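Local coordinates for protein ectonucleoside triphosphate diphosphohydrolase 4 (Homo sapiens, PDB 6WG5) that belongs to the GDA1/CD39 (nucleoside phosphatase) family, whose members share the fold of the actin-like ATPase clan, at residues L71-M76 with G482-R487; V45-S50 with V477-G482; Y401-F406 with F459-K464; F384-Y389 with C443-W448; T152-P155 with L161-D164. All blocks are in the same frame, centred on the assembly; numbering follows the deposited sequence.

Contact 1: residues L71-M76 with G482-R487; sequences LDIRQM and GAILYR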
# COMPACT_ATOMS: atom_id res chain seq x y z
N LEU A 71 -5.06 -6.44 -20.43
CA LEU A 71 -5.05 -5.17 -21.14
C LEU A 71 -3.75 -4.42 -20.86
O LEU A 71 -3.15 -4.56 -19.80
CB LEU A 71 -6.25 -4.31 -20.72
CG LEU A 71 -7.64 -4.84 -21.08
CD1 LEU A 71 -8.72 -3.92 -20.53
CD2 LEU A 71 -7.78 -5.00 -22.59
N ASP A 72 -3.33 -3.63 -21.85
CA ASP A 72 -2.11 -2.83 -21.72
C ASP A 72 -2.48 -1.44 -21.19
O ASP A 72 -2.37 -0.42 -21.87
CB ASP A 72 -1.39 -2.75 -23.06
CG ASP A 72 0.05 -2.33 -22.93
OD1 ASP A 72 0.46 -1.95 -21.81
OD2 ASP A 72 0.78 -2.37 -23.94
N ILE A 73 -2.93 -1.43 -19.94
CA ILE A 73 -3.44 -0.21 -19.32
C ILE A 73 -2.28 0.69 -18.92
O ILE A 73 -1.27 0.24 -18.37
CB ILE A 73 -4.34 -0.55 -18.12
CG1 ILE A 73 -5.56 -1.34 -18.60
CG2 ILE A 73 -4.76 0.72 -17.38
CD1 ILE A 73 -6.56 -1.67 -17.51
N ARG A 74 -2.44 1.99 -19.19
CA ARG A 74 -1.45 3.00 -18.85
C ARG A 74 -2.18 4.28 -18.45
O ARG A 74 -3.33 4.50 -18.83
CB ARG A 74 -0.50 3.30 -20.01
CG ARG A 74 0.11 2.08 -20.67
CD ARG A 74 0.71 2.44 -22.02
NE ARG A 74 1.41 1.31 -22.62
CZ ARG A 74 2.66 0.96 -22.33
NH1 ARG A 74 3.36 1.65 -21.44
NH2 ARG A 74 3.21 -0.08 -22.94
N GLN A 75 -1.50 5.11 -17.67
CA GLN A 75 -2.02 6.44 -17.39
C GLN A 75 -2.09 7.26 -18.67
O GLN A 75 -1.15 7.27 -19.47
CB GLN A 75 -1.15 7.16 -16.36
CG GLN A 75 -1.36 6.71 -14.93
CD GLN A 75 -0.80 7.71 -13.94
OE1 GLN A 75 -1.46 8.67 -13.56
NE2 GLN A 75 0.44 7.48 -13.51
N MET A 76 -3.21 7.95 -18.87
CA MET A 76 -3.33 8.84 -20.02
C MET A 76 -2.30 9.96 -19.91
O MET A 76 -1.93 10.40 -18.82
CB MET A 76 -4.74 9.42 -20.10
CG MET A 76 -5.00 10.18 -21.39
SD MET A 76 -6.64 10.92 -21.45
CE MET A 76 -6.63 11.61 -23.10
N GLY A 482 -4.55 -1.02 -10.14
CA GLY A 482 -5.03 -2.37 -9.91
C GLY A 482 -6.54 -2.44 -9.91
O GLY A 482 -7.12 -3.47 -10.28
N ALA A 483 -7.21 -1.36 -9.49
CA ALA A 483 -8.67 -1.34 -9.50
C ALA A 483 -9.21 -1.35 -10.92
O ALA A 483 -10.04 -2.19 -11.28
CB ALA A 483 -9.17 -0.11 -8.74
N ILE A 484 -8.74 -0.41 -11.76
CA ILE A 484 -9.19 -0.38 -13.15
C ILE A 484 -8.85 -1.69 -13.84
O ILE A 484 -9.63 -2.21 -14.65
CB ILE A 484 -8.57 0.83 -13.88
CG1 ILE A 484 -9.20 1.00 -15.27
CG2 ILE A 484 -7.06 0.68 -14.01
CD1 ILE A 484 -10.50 1.75 -15.25
N LEU A 485 -7.68 -2.26 -13.53
CA LEU A 485 -7.28 -3.50 -14.18
C LEU A 485 -8.21 -4.64 -13.80
O LEU A 485 -8.53 -5.49 -14.64
CB LEU A 485 -5.83 -3.83 -13.79
CG LEU A 485 -5.14 -4.95 -14.56
CD1 LEU A 485 -5.02 -4.61 -16.04
CD2 LEU A 485 -3.77 -5.23 -13.96
N TYR A 486 -8.67 -4.67 -12.55
CA TYR A 486 -9.57 -5.73 -12.12
C TYR A 486 -10.99 -5.51 -12.63
O TYR A 486 -11.66 -6.46 -13.04
CB TYR A 486 -9.56 -5.84 -10.59
CG TYR A 486 -10.36 -7.01 -10.07
CD1 TYR A 486 -11.61 -6.82 -9.49
CD2 TYR A 486 -9.88 -8.30 -10.17
CE1 TYR A 486 -12.35 -7.89 -9.02
CE2 TYR A 486 -10.61 -9.38 -9.70
CZ TYR A 486 -11.84 -9.17 -9.13
OH TYR A 486 -12.57 -10.24 -8.66
N ARG A 487 -11.46 -4.26 -12.62
CA ARG A 487 -12.84 -4.00 -13.03
C ARG A 487 -13.04 -4.21 -14.53
O ARG A 487 -14.14 -4.57 -14.96
CB ARG A 487 -13.26 -2.58 -12.63
CG ARG A 487 -13.28 -2.32 -11.12
CD ARG A 487 -14.18 -3.30 -10.37
NE ARG A 487 -15.53 -3.35 -10.91
CZ ARG A 487 -16.55 -2.60 -10.49
NH1 ARG A 487 -16.38 -1.72 -9.51
NH2 ARG A 487 -17.74 -2.73 -11.05
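No flat side chain lies between I73 and the neighbouring pair I484 and L485; the contact is made chiefly by branched aliphatic side chains. Aromatic rings come from outside the two segments: Y58 and W60 of strand 53-61 touch I73, and Y128 of strand 127-131 touches I484. The two methyl ends of I73 have different partners. Its CG1 lies beside the backbone N (chi1 -63°) and runs out extended, carrying I73 CD1 to within 3.6 Å of L485 CD1. I73 CD1 also comes within 3.9 Å of L485 CA, so it rests against both the side chain and the helix backbone. The shorter branch meets I484, with I73 CG2 4.1 Å from I484 CG2. L485 swings its CG away from the backbone N (chi1 -169°), which brings a methyl toward I73 although the root of the side chain does not point there. More loosely, L71 O is 4.2 Å from L485 CD1. The inverse gamma turn centred on D72 separates L71 from I73. With no hydrogen bond or charge pair across it, this buried contact between the approach to strand 74-75 and helix 479-487 depends on van der Waals packing and the exclusion of water.

Contact 2: residues V45-S50 with V477-G482; sequences VVDCGS and VQWTLG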
# COMPACT_ATOMS: atom_id res chain seq x y z
N VAL A 45 -10.96 6.43 -12.75
CA VAL A 45 -11.06 5.99 -11.37
C VAL A 45 -10.89 7.21 -10.47
O VAL A 45 -9.99 8.02 -10.68
CB VAL A 45 -9.99 4.93 -11.03
CG1 VAL A 45 -10.18 4.41 -9.60
CG2 VAL A 45 -10.04 3.78 -12.02
N VAL A 46 -11.76 7.33 -9.47
CA VAL A 46 -11.68 8.39 -8.48
C VAL A 46 -11.32 7.76 -7.14
O VAL A 46 -12.04 6.88 -6.64
CB VAL A 46 -13.00 9.18 -8.38
CG1 VAL A 46 -12.96 10.16 -7.20
CG2 VAL A 46 -13.26 9.94 -9.67
N ASP A 47 -10.21 8.19 -6.57
CA ASP A 47 -9.81 7.79 -5.22
C ASP A 47 -10.36 8.81 -4.23
O ASP A 47 -9.87 9.95 -4.17
CB ASP A 47 -8.29 7.69 -5.12
CG ASP A 47 -7.80 7.59 -3.69
OD1 ASP A 47 -8.58 7.18 -2.81
OD2 ASP A 47 -6.61 7.92 -3.44
N CYS A 48 -11.37 8.41 -3.47
CA CYS A 48 -12.00 9.29 -2.48
C CYS A 48 -11.41 8.97 -1.11
O CYS A 48 -11.92 8.13 -0.37
CB CYS A 48 -13.52 9.11 -2.49
SG CYS A 48 -14.35 9.93 -3.87
N GLY A 49 -10.32 9.66 -0.77
CA GLY A 49 -9.66 9.47 0.50
C GLY A 49 -10.19 10.41 1.58
O GLY A 49 -11.14 11.17 1.37
N SER A 50 -9.56 10.33 2.75
CA SER A 50 -9.97 11.18 3.86
C SER A 50 -9.58 12.63 3.62
O SER A 50 -10.40 13.54 3.75
CB SER A 50 -9.35 10.67 5.17
OG SER A 50 -9.76 9.34 5.44
N VAL A 477 3.16 4.05 -6.96
CA VAL A 477 2.29 2.89 -7.08
C VAL A 477 0.85 3.36 -6.98
O VAL A 477 0.44 3.93 -5.96
CB VAL A 477 2.61 1.84 -6.00
CG1 VAL A 477 1.63 0.67 -6.09
CG2 VAL A 477 4.04 1.35 -6.14
N GLN A 478 0.07 3.12 -8.03
CA GLN A 478 -1.33 3.51 -8.08
C GLN A 478 -2.18 2.28 -7.77
O GLN A 478 -2.32 1.39 -8.61
CB GLN A 478 -1.70 4.07 -9.46
CG GLN A 478 -0.67 4.99 -10.08
CD GLN A 478 -0.53 6.31 -9.34
OE1 GLN A 478 -1.16 6.52 -8.31
NE2 GLN A 478 0.30 7.20 -9.88
N TRP A 479 -2.75 2.23 -6.56
CA TRP A 479 -3.73 1.18 -6.29
C TRP A 479 -4.94 1.34 -7.20
O TRP A 479 -5.63 0.35 -7.50
CB TRP A 479 -4.15 1.18 -4.82
CG TRP A 479 -5.01 2.34 -4.37
CD1 TRP A 479 -4.61 3.44 -3.68
CD2 TRP A 479 -6.43 2.49 -4.57
NE1 TRP A 479 -5.67 4.27 -3.44
CE2 TRP A 479 -6.80 3.71 -3.98
CE3 TRP A 479 -7.41 1.72 -5.20
CZ2 TRP A 479 -8.11 4.18 -4.00
CZ3 TRP A 479 -8.71 2.19 -5.22
CH2 TRP A 479 -9.05 3.40 -4.62
N THR A 480 -5.21 2.56 -7.67
CA THR A 480 -6.27 2.77 -8.65
C THR A 480 -5.97 2.02 -9.95
O THR A 480 -6.90 1.65 -10.68
CB THR A 480 -6.45 4.26 -8.93
OG1 THR A 480 -5.19 4.84 -9.30
CG2 THR A 480 -6.99 4.97 -7.69
N LEU A 481 -4.69 1.79 -10.25
CA LEU A 481 -4.34 1.03 -11.45
C LEU A 481 -4.76 -0.43 -11.31
O LEU A 481 -5.25 -1.03 -12.27
CB LEU A 481 -2.84 1.14 -11.71
CG LEU A 481 -2.30 0.32 -12.88
CD1 LEU A 481 -3.00 0.68 -14.18
CD2 LEU A 481 -0.80 0.52 -13.00
N GLY A 482 -4.55 -1.02 -10.14
CA GLY A 482 -5.03 -2.37 -9.91
C GLY A 482 -6.54 -2.44 -9.91
O GLY A 482 -7.12 -3.47 -10.28
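The carboxylate of D47 meets the indole of W479 while being held by a salt bridge from OD2 to R54. The other oxygen, D47 OD1, lies at the ring edge near the indole plane, 3.3 Å from W479 CZ2. The two planes stand 76° apart, so the acid is turned nearly upright against the ring. D47 OD2 remains 3.8 Å from W479 NE1, and no hydrogen bond joins the two side chains. W479 reaches the acid because its CG is tucked between the backbone N and the carbonyl carbon (chi1 71°). This also lays the indole beneath its neighbour, with T480 CG2 over the ring centre. T480 CG2 is shared, lying 3.8 Å from V45 CG1 and 4.0 Å from D47 CB, while T480 OG1 is hydrogen-bonded to Y58. The sequence D47-C48-G49-S50 is consistent with the first phosphate-binding motif of the actin-like clan; if so, W479 stands beside its acidic residue. Strand 40-48 runs between the antiparallel strand 53-61 and the parallel strand 127-131. Helix 479-487 starts over this sheet, and W479 extends from it to L130 of strand 127-131 and to Y178 and A179 of helix 172-186.

Contact 3: residues Y401-F406 with F459-K464; sequences YNAAKF and FPVNYK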
# COMPACT_ATOMS: atom_id res chain seq x y z
N TYR A 401 17.75 -4.14 0.86
CA TYR A 401 17.95 -4.16 2.30
C TYR A 401 18.99 -5.20 2.68
O TYR A 401 19.04 -6.30 2.12
CB TYR A 401 16.63 -4.46 2.99
CG TYR A 401 16.73 -4.67 4.48
CD1 TYR A 401 16.80 -3.59 5.35
CD2 TYR A 401 16.74 -5.95 5.02
CE1 TYR A 401 16.89 -3.78 6.72
CE2 TYR A 401 16.83 -6.15 6.39
CZ TYR A 401 16.90 -5.06 7.23
OH TYR A 401 16.99 -5.24 8.59
N ASN A 402 19.83 -4.85 3.65
CA ASN A 402 20.82 -5.77 4.22
C ASN A 402 20.87 -5.52 5.72
O ASN A 402 21.30 -4.44 6.15
CB ASN A 402 22.19 -5.59 3.58
CG ASN A 402 23.24 -6.51 4.17
OD1 ASN A 402 23.81 -6.22 5.22
ND2 ASN A 402 23.49 -7.63 3.50
N ALA A 403 20.45 -6.50 6.51
CA ALA A 403 20.32 -6.30 7.95
C ALA A 403 21.64 -5.84 8.57
O ALA A 403 21.67 -4.86 9.32
CB ALA A 403 19.84 -7.59 8.62
N ALA A 404 22.73 -6.54 8.26
CA ALA A 404 24.02 -6.20 8.86
C ALA A 404 24.39 -4.75 8.57
O ALA A 404 24.74 -3.99 9.49
CB ALA A 404 25.11 -7.14 8.35
N LYS A 405 24.31 -4.34 7.31
CA LYS A 405 24.66 -2.97 6.95
C LYS A 405 23.70 -1.97 7.57
O LYS A 405 24.11 -0.85 7.91
CB LYS A 405 24.67 -2.81 5.43
CG LYS A 405 25.75 -3.60 4.72
CD LYS A 405 25.59 -3.49 3.21
CE LYS A 405 26.72 -4.17 2.47
NZ LYS A 405 26.57 -4.01 1.00
N PHE A 406 22.43 -2.34 7.72
CA PHE A 406 21.45 -1.42 8.28
C PHE A 406 21.64 -1.24 9.78
O PHE A 406 21.69 -0.11 10.28
CB PHE A 406 20.04 -1.92 7.97
CG PHE A 406 18.96 -1.19 8.71
CD1 PHE A 406 18.51 0.04 8.27
CD2 PHE A 406 18.40 -1.73 9.86
CE1 PHE A 406 17.52 0.72 8.95
CE2 PHE A 406 17.41 -1.06 10.54
CZ PHE A 406 16.97 0.17 10.09
N PHE A 459 10.71 -12.25 9.24
CA PHE A 459 11.63 -12.37 8.11
C PHE A 459 13.02 -12.73 8.62
O PHE A 459 13.49 -12.15 9.60
CB PHE A 459 11.69 -11.06 7.32
CG PHE A 459 10.55 -10.88 6.35
CD1 PHE A 459 10.71 -11.18 5.01
CD2 PHE A 459 9.32 -10.40 6.78
CE1 PHE A 459 9.67 -11.02 4.11
CE2 PHE A 459 8.28 -10.23 5.88
CZ PHE A 459 8.46 -10.54 4.55
N PRO A 460 13.71 -13.68 7.98
CA PRO A 460 15.06 -14.03 8.44
C PRO A 460 15.98 -12.82 8.45
O PRO A 460 15.87 -11.92 7.62
CB PRO A 460 15.52 -15.08 7.43
CG PRO A 460 14.27 -15.62 6.82
CD PRO A 460 13.30 -14.49 6.82
N VAL A 461 16.90 -12.81 9.42
CA VAL A 461 17.87 -11.72 9.49
C VAL A 461 18.68 -11.66 8.20
O VAL A 461 19.04 -10.57 7.73
CB VAL A 461 18.78 -11.90 10.72
CG1 VAL A 461 19.93 -10.89 10.70
CG2 VAL A 461 17.96 -11.76 11.99
N ASN A 462 18.98 -12.81 7.62
CA ASN A 462 19.74 -12.88 6.38
C ASN A 462 18.88 -12.67 5.14
O ASN A 462 19.38 -12.90 4.03
CB ASN A 462 20.45 -14.23 6.28
CG ASN A 462 19.48 -15.40 6.29
OD1 ASN A 462 18.61 -15.49 7.15
ND2 ASN A 462 19.62 -16.29 5.32
N TYR A 463 17.63 -12.25 5.28
CA TYR A 463 16.76 -12.07 4.12
C TYR A 463 17.39 -11.10 3.13
O TYR A 463 17.79 -10.00 3.49
CB TYR A 463 15.39 -11.57 4.57
CG TYR A 463 14.32 -11.69 3.50
CD1 TYR A 463 13.77 -10.57 2.90
CD2 TYR A 463 13.87 -12.94 3.08
CE1 TYR A 463 12.80 -10.67 1.93
CE2 TYR A 463 12.90 -13.06 2.11
CZ TYR A 463 12.36 -11.92 1.53
OH TYR A 463 11.40 -12.03 0.56
N LYS A 464 17.47 -11.52 1.87
CA LYS A 464 18.16 -10.76 0.84
C LYS A 464 17.23 -10.21 -0.23
O LYS A 464 17.72 -9.57 -1.17
CB LYS A 464 19.23 -11.63 0.17
CG LYS A 464 20.36 -12.09 1.09
CD LYS A 464 21.23 -10.92 1.55
CE LYS A 464 21.89 -11.19 2.90
NZ LYS A 464 21.50 -10.16 3.91
O HOH W 1 16.74 -7.90 1.78
O HOH W 2 22.81 -8.59 6.62
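Apolar packing between A403 and V461 brings the start of helix 403-414 against the type I turn P460-Y463. The methyl A403 CB lies 3.9 Å from V461 CG1 and also faces the carbonyl oxygen of V461.

Water supplies the polar links. One molecule lies between two backbone carbonyls, 2.8 Å from Y401 O and 2.9 Å from Y463 O, although with other acceptors close by it has too few protons to serve them all. This water sits at the edge of the Y401 ring, in its plane; the phenol OH is hydrogen-bonded to H454, and that of Y463 to S379. A second water accepts from A404 N and makes weak bonds to N402 OD1 and to K464 NZ.

N402 is the N-cap of helix 403-414. A chi1 of 179° swings CG opposite the main-chain nitrogen, and N402 OD1 accepts from K405 N at 2.9 Å, nearly straight at 169° and in the carbonyl plane. The ND2 end is thereby turned toward K464, whose chain bends at chi2 and chi4 to lie alongside.

These two nitrogens, N402 ND2 and K464 NZ, are 3.2 Å apart, but both are donors and form no hydrogen bond. Between these two segments, cohesion rests on a small apolar patch and on water, whose bridge to K464 is weak, with no direct hydrogen bond.

Contact 4: residues F384-Y389 with C443-W448; sequences FSEFYY and CFKSAW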
# COMPACT_ATOMS: atom_id res chain seq x y z
N PHE A 384 7.78 0.12 1.45
CA PHE A 384 7.38 1.49 1.16
C PHE A 384 7.27 2.29 2.45
O PHE A 384 7.32 1.76 3.56
CB PHE A 384 6.04 1.51 0.42
CG PHE A 384 6.10 0.88 -0.95
CD1 PHE A 384 6.66 1.57 -2.01
CD2 PHE A 384 5.60 -0.39 -1.16
CE1 PHE A 384 6.72 1.00 -3.27
CE2 PHE A 384 5.65 -0.96 -2.41
CZ PHE A 384 6.21 -0.27 -3.47
N SER A 385 7.14 3.61 2.28
CA SER A 385 6.95 4.56 3.38
C SER A 385 8.13 4.44 4.34
O SER A 385 9.28 4.59 3.89
CB SER A 385 5.57 4.34 3.99
OG SER A 385 4.56 4.72 3.08
N GLU A 386 7.91 4.18 5.63
CA GLU A 386 9.01 4.20 6.60
C GLU A 386 10.12 3.23 6.23
O GLU A 386 11.29 3.48 6.55
CB GLU A 386 8.48 3.88 7.99
CG GLU A 386 7.55 4.95 8.55
CD GLU A 386 8.24 6.28 8.73
OE1 GLU A 386 9.48 6.29 8.95
OE2 GLU A 386 7.56 7.33 8.66
N PHE A 387 9.79 2.12 5.56
CA PHE A 387 10.83 1.19 5.14
C PHE A 387 11.86 1.88 4.25
O PHE A 387 13.04 1.51 4.26
CB PHE A 387 10.22 -0.01 4.41
CG PHE A 387 9.51 -0.96 5.33
CD1 PHE A 387 10.23 -1.86 6.10
CD2 PHE A 387 8.12 -0.97 5.41
CE1 PHE A 387 9.58 -2.74 6.95
CE2 PHE A 387 7.47 -1.85 6.26
CZ PHE A 387 8.20 -2.74 7.02
N TYR A 388 11.44 2.88 3.48
CA TYR A 388 12.36 3.66 2.66
C TYR A 388 12.92 4.86 3.42
O TYR A 388 14.12 5.13 3.35
CB TYR A 388 11.66 4.14 1.39
CG TYR A 388 12.56 4.89 0.45
CD1 TYR A 388 13.45 4.22 -0.38
CD2 TYR A 388 12.53 6.28 0.39
CE1 TYR A 388 14.28 4.91 -1.25
CE2 TYR A 388 13.36 6.98 -0.47
CZ TYR A 388 14.23 6.29 -1.29
OH TYR A 388 15.06 6.97 -2.15
N TYR A 389 12.07 5.59 4.15
CA TYR A 389 12.53 6.76 4.88
C TYR A 389 13.56 6.39 5.93
O TYR A 389 14.52 7.13 6.17
CB TYR A 389 11.34 7.48 5.52
CG TYR A 389 10.28 7.93 4.55
CD1 TYR A 389 10.63 8.44 3.30
CD2 TYR A 389 8.93 7.84 4.86
CE1 TYR A 389 9.66 8.86 2.41
CE2 TYR A 389 7.96 8.26 3.97
CZ TYR A 389 8.33 8.76 2.75
OH TYR A 389 7.37 9.17 1.86
N CYS A 443 15.80 7.10 15.12
CA CYS A 443 16.27 5.98 15.93
C CYS A 443 15.12 5.05 16.31
O CYS A 443 15.16 3.85 16.04
CB CYS A 443 16.99 6.50 17.17
SG CYS A 443 18.64 6.97 16.74
N PHE A 444 14.09 5.60 16.95
CA PHE A 444 12.95 4.78 17.32
C PHE A 444 12.37 4.09 16.09
O PHE A 444 12.10 2.88 16.11
CB PHE A 444 11.88 5.63 18.00
CG PHE A 444 10.64 4.86 18.34
CD1 PHE A 444 10.49 4.28 19.59
CD2 PHE A 444 9.64 4.68 17.40
CE1 PHE A 444 9.36 3.56 19.90
CE2 PHE A 444 8.51 3.95 17.70
CZ PHE A 444 8.37 3.39 18.95
N LYS A 445 12.18 4.84 15.00
CA LYS A 445 11.51 4.27 13.83
C LYS A 445 12.38 3.24 13.13
O LYS A 445 11.85 2.25 12.60
CB LYS A 445 11.11 5.39 12.88
CG LYS A 445 9.89 6.17 13.36
CD LYS A 445 9.85 7.56 12.77
CE LYS A 445 8.65 7.76 11.88
NZ LYS A 445 8.69 9.08 11.20
N SER A 446 13.70 3.44 13.10
CA SER A 446 14.58 2.43 12.51
C SER A 446 14.53 1.13 13.29
O SER A 446 14.51 0.04 12.71
CB SER A 446 16.01 2.96 12.43
OG SER A 446 16.53 3.19 13.72
N ALA A 447 14.50 1.22 14.63
CA ALA A 447 14.41 0.02 15.46
C ALA A 447 13.04 -0.63 15.35
O ALA A 447 12.93 -1.86 15.27
CB ALA A 447 14.72 0.38 16.91
N TRP A 448 11.98 0.18 15.35
CA TRP A 448 10.64 -0.35 15.15
C TRP A 448 10.53 -1.04 13.79
O TRP A 448 10.00 -2.15 13.68
CB TRP A 448 9.62 0.78 15.27
CG TRP A 448 8.20 0.35 15.07
CD1 TRP A 448 7.40 0.64 14.01
CD2 TRP A 448 7.41 -0.44 15.97
NE1 TRP A 448 6.16 0.08 14.19
CE2 TRP A 448 6.14 -0.59 15.38
CE3 TRP A 448 7.66 -1.04 17.21
CZ2 TRP A 448 5.12 -1.32 15.98
CZ3 TRP A 448 6.64 -1.76 17.81
CH2 TRP A 448 5.39 -1.90 17.19
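K445 is the residue through which C443-W448 reaches E386. The segment opens at a kink, where the backbone N atoms of C443 and F444 lack bonds to the preceding turn, and C443 is joined to C414 by a disulfide. F444 turns to other neighbours, I352 and C321.

At K445 the chain bends at chi3 (116°) and crosses the glutamate obliquely. K445 NZ stands 3.3 Å from E386 OE2, a salt bridge whose hydrogen bond is weak. The methylene before it is almost as near, K445 CE being 3.4 Å from both E386 OE1 and E386 OE2, so the end of the lysine lies across the carboxylate. Bent at chi2 (-63°), E386 also offers OE1 to R438 in a second salt bridge, and K445 NZ has a further weak bond to N284. Two cations thus share one buried carboxylate, an arrangement likely to stabilise its negative charge. Its place in the first turn of helix 386-392 may add to that.

Beyond K445, S446 OG lies 2.8 Å from C443 O, though Q442 O competes for its proton. A447 packs on F345, and W448 NE1 is hydrogen-bonded to F281 O.

The salt bridge therefore links the long helix 436-456 to the point where strand 381-385 passes into helix 386-392, beside strand 221-225, which pairs in parallel with 381-385 and touches F387 and W448.

Contact 5: residues T152-P155 with L161-D164; sequences TDIP and LFSD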
# COMPACT_ATOMS: atom_id res chain seq x y z
N THR A 152 -27.58 8.96 -8.72
CA THR A 152 -28.74 9.58 -9.36
C THR A 152 -28.37 10.84 -10.13
O THR A 152 -29.07 11.19 -11.09
CB THR A 152 -29.81 9.92 -8.31
OG1 THR A 152 -29.30 10.90 -7.39
CG2 THR A 152 -30.24 8.68 -7.55
N ASP A 153 -27.29 11.52 -9.75
CA ASP A 153 -26.96 12.83 -10.30
C ASP A 153 -25.98 12.76 -11.46
O ASP A 153 -26.16 13.48 -12.45
CB ASP A 153 -26.38 13.72 -9.19
CG ASP A 153 -26.35 15.18 -9.58
OD1 ASP A 153 -26.82 16.02 -8.78
OD2 ASP A 153 -25.85 15.50 -10.68
N ILE A 154 -24.94 11.92 -11.36
CA ILE A 154 -23.91 11.91 -12.40
C ILE A 154 -24.47 11.50 -13.76
O ILE A 154 -24.17 12.19 -14.75
CB ILE A 154 -22.74 11.01 -11.95
CG1 ILE A 154 -21.98 11.68 -10.81
CG2 ILE A 154 -21.80 10.71 -13.12
CD1 ILE A 154 -20.99 10.76 -10.11
N PRO A 155 -25.24 10.42 -13.89
CA PRO A 155 -25.67 9.99 -15.23
C PRO A 155 -26.32 11.08 -16.06
O PRO A 155 -26.22 11.05 -17.30
CB PRO A 155 -26.66 8.85 -14.93
CG PRO A 155 -26.23 8.32 -13.61
CD PRO A 155 -25.72 9.51 -12.84
N LEU A 161 -20.17 5.38 -18.47
CA LEU A 161 -20.83 4.19 -17.94
C LEU A 161 -20.76 4.22 -16.42
O LEU A 161 -19.68 4.02 -15.84
CB LEU A 161 -20.18 2.92 -18.49
CG LEU A 161 -20.21 2.68 -20.00
CD1 LEU A 161 -19.41 1.43 -20.33
CD2 LEU A 161 -21.64 2.56 -20.50
N PHE A 162 -21.89 4.47 -15.77
CA PHE A 162 -21.93 4.63 -14.32
C PHE A 162 -23.19 3.97 -13.79
O PHE A 162 -24.30 4.37 -14.15
CB PHE A 162 -21.89 6.11 -13.94
CG PHE A 162 -21.49 6.37 -12.52
CD1 PHE A 162 -22.35 7.00 -11.64
CD2 PHE A 162 -20.24 5.97 -12.05
CE1 PHE A 162 -21.99 7.24 -10.33
CE2 PHE A 162 -19.87 6.20 -10.74
CZ PHE A 162 -20.74 6.84 -9.88
N SER A 163 -23.02 2.95 -12.95
CA SER A 163 -24.12 2.18 -12.40
C SER A 163 -23.92 2.03 -10.89
O SER A 163 -22.97 2.55 -10.32
CB SER A 163 -24.22 0.80 -13.07
OG SER A 163 -24.41 0.93 -14.47
N ASP A 164 -24.85 1.31 -10.26
CA ASP A 164 -24.79 1.10 -8.82
C ASP A 164 -23.44 0.53 -8.39
O ASP A 164 -22.83 0.99 -7.42
CB ASP A 164 -25.93 0.19 -8.38
CG ASP A 164 -25.81 -0.24 -6.93
OD1 ASP A 164 -25.40 0.59 -6.09
OD2 ASP A 164 -26.14 -1.41 -6.62
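F162 projects from the loop segment L161-D164 toward helix 140-157 and is met there by I154 and P155. Its CG is anti to the backbone N (chi1 -162°), which carries the ring away from the loop and brings one side of it, CD1 and CE1, against the helix. I154 is shaped to follow that side. With CG1 beside the backbone N (chi1 -70°) and the chain extended beyond it (chi2 168°), I154 CD1 reaches to 3.7 Å from F162 CE1 and 3.9 Å from F162 CZ. The other branch serves the root of the ring, I154 CG2 lying 4.0 Å from F162 CD1. I154 CB is also 4.0 Å from F162 CD1, so the isoleucine touches the ring from CD1 to CZ while crossing it at a slant.

P155 touches more lightly. At the ring edge, near the ring plane, P155 CD is 4.4 Å from F162 CD1. Being a proline, P155 has no N-H to give to the turn before, and the helix is kinked at this residue.

F162 also packs on L127 and I129 of strand 127-131, and I154 touches I129 as well, making one apolar core between helix and sheet. Helix 140-157 lies in the connection from strand 127-131 to its parallel neighbour 167-169, and a helix connecting two parallel strands in this way is the beta-alpha-beta crossover common in actin-like domains.

From the N terminus, strand 40-48 opens contact 2 and residues 71-76 open contact 1. Contact 5 closes first, a short loop between helix 140-157 and the chain leading to strand 167-169. Next, 384-389 opens contact 4 and 401-406 contact 3; 443-448 closes the former and 459-464 the latter, so these two cross, joining helix 436-456 and the loop after it to helices 386-392 and 403-414. Finally 477-482 closes contact 2 and 482-487 contact 1, crossing likewise, sharing G482 and joining helix 479-487 to the sheet containing strands 40-48 and 74-75. Contacts 3, 4 and 5 nest inside both long loops. V477 touches F384, connecting contact 2 to contact 4.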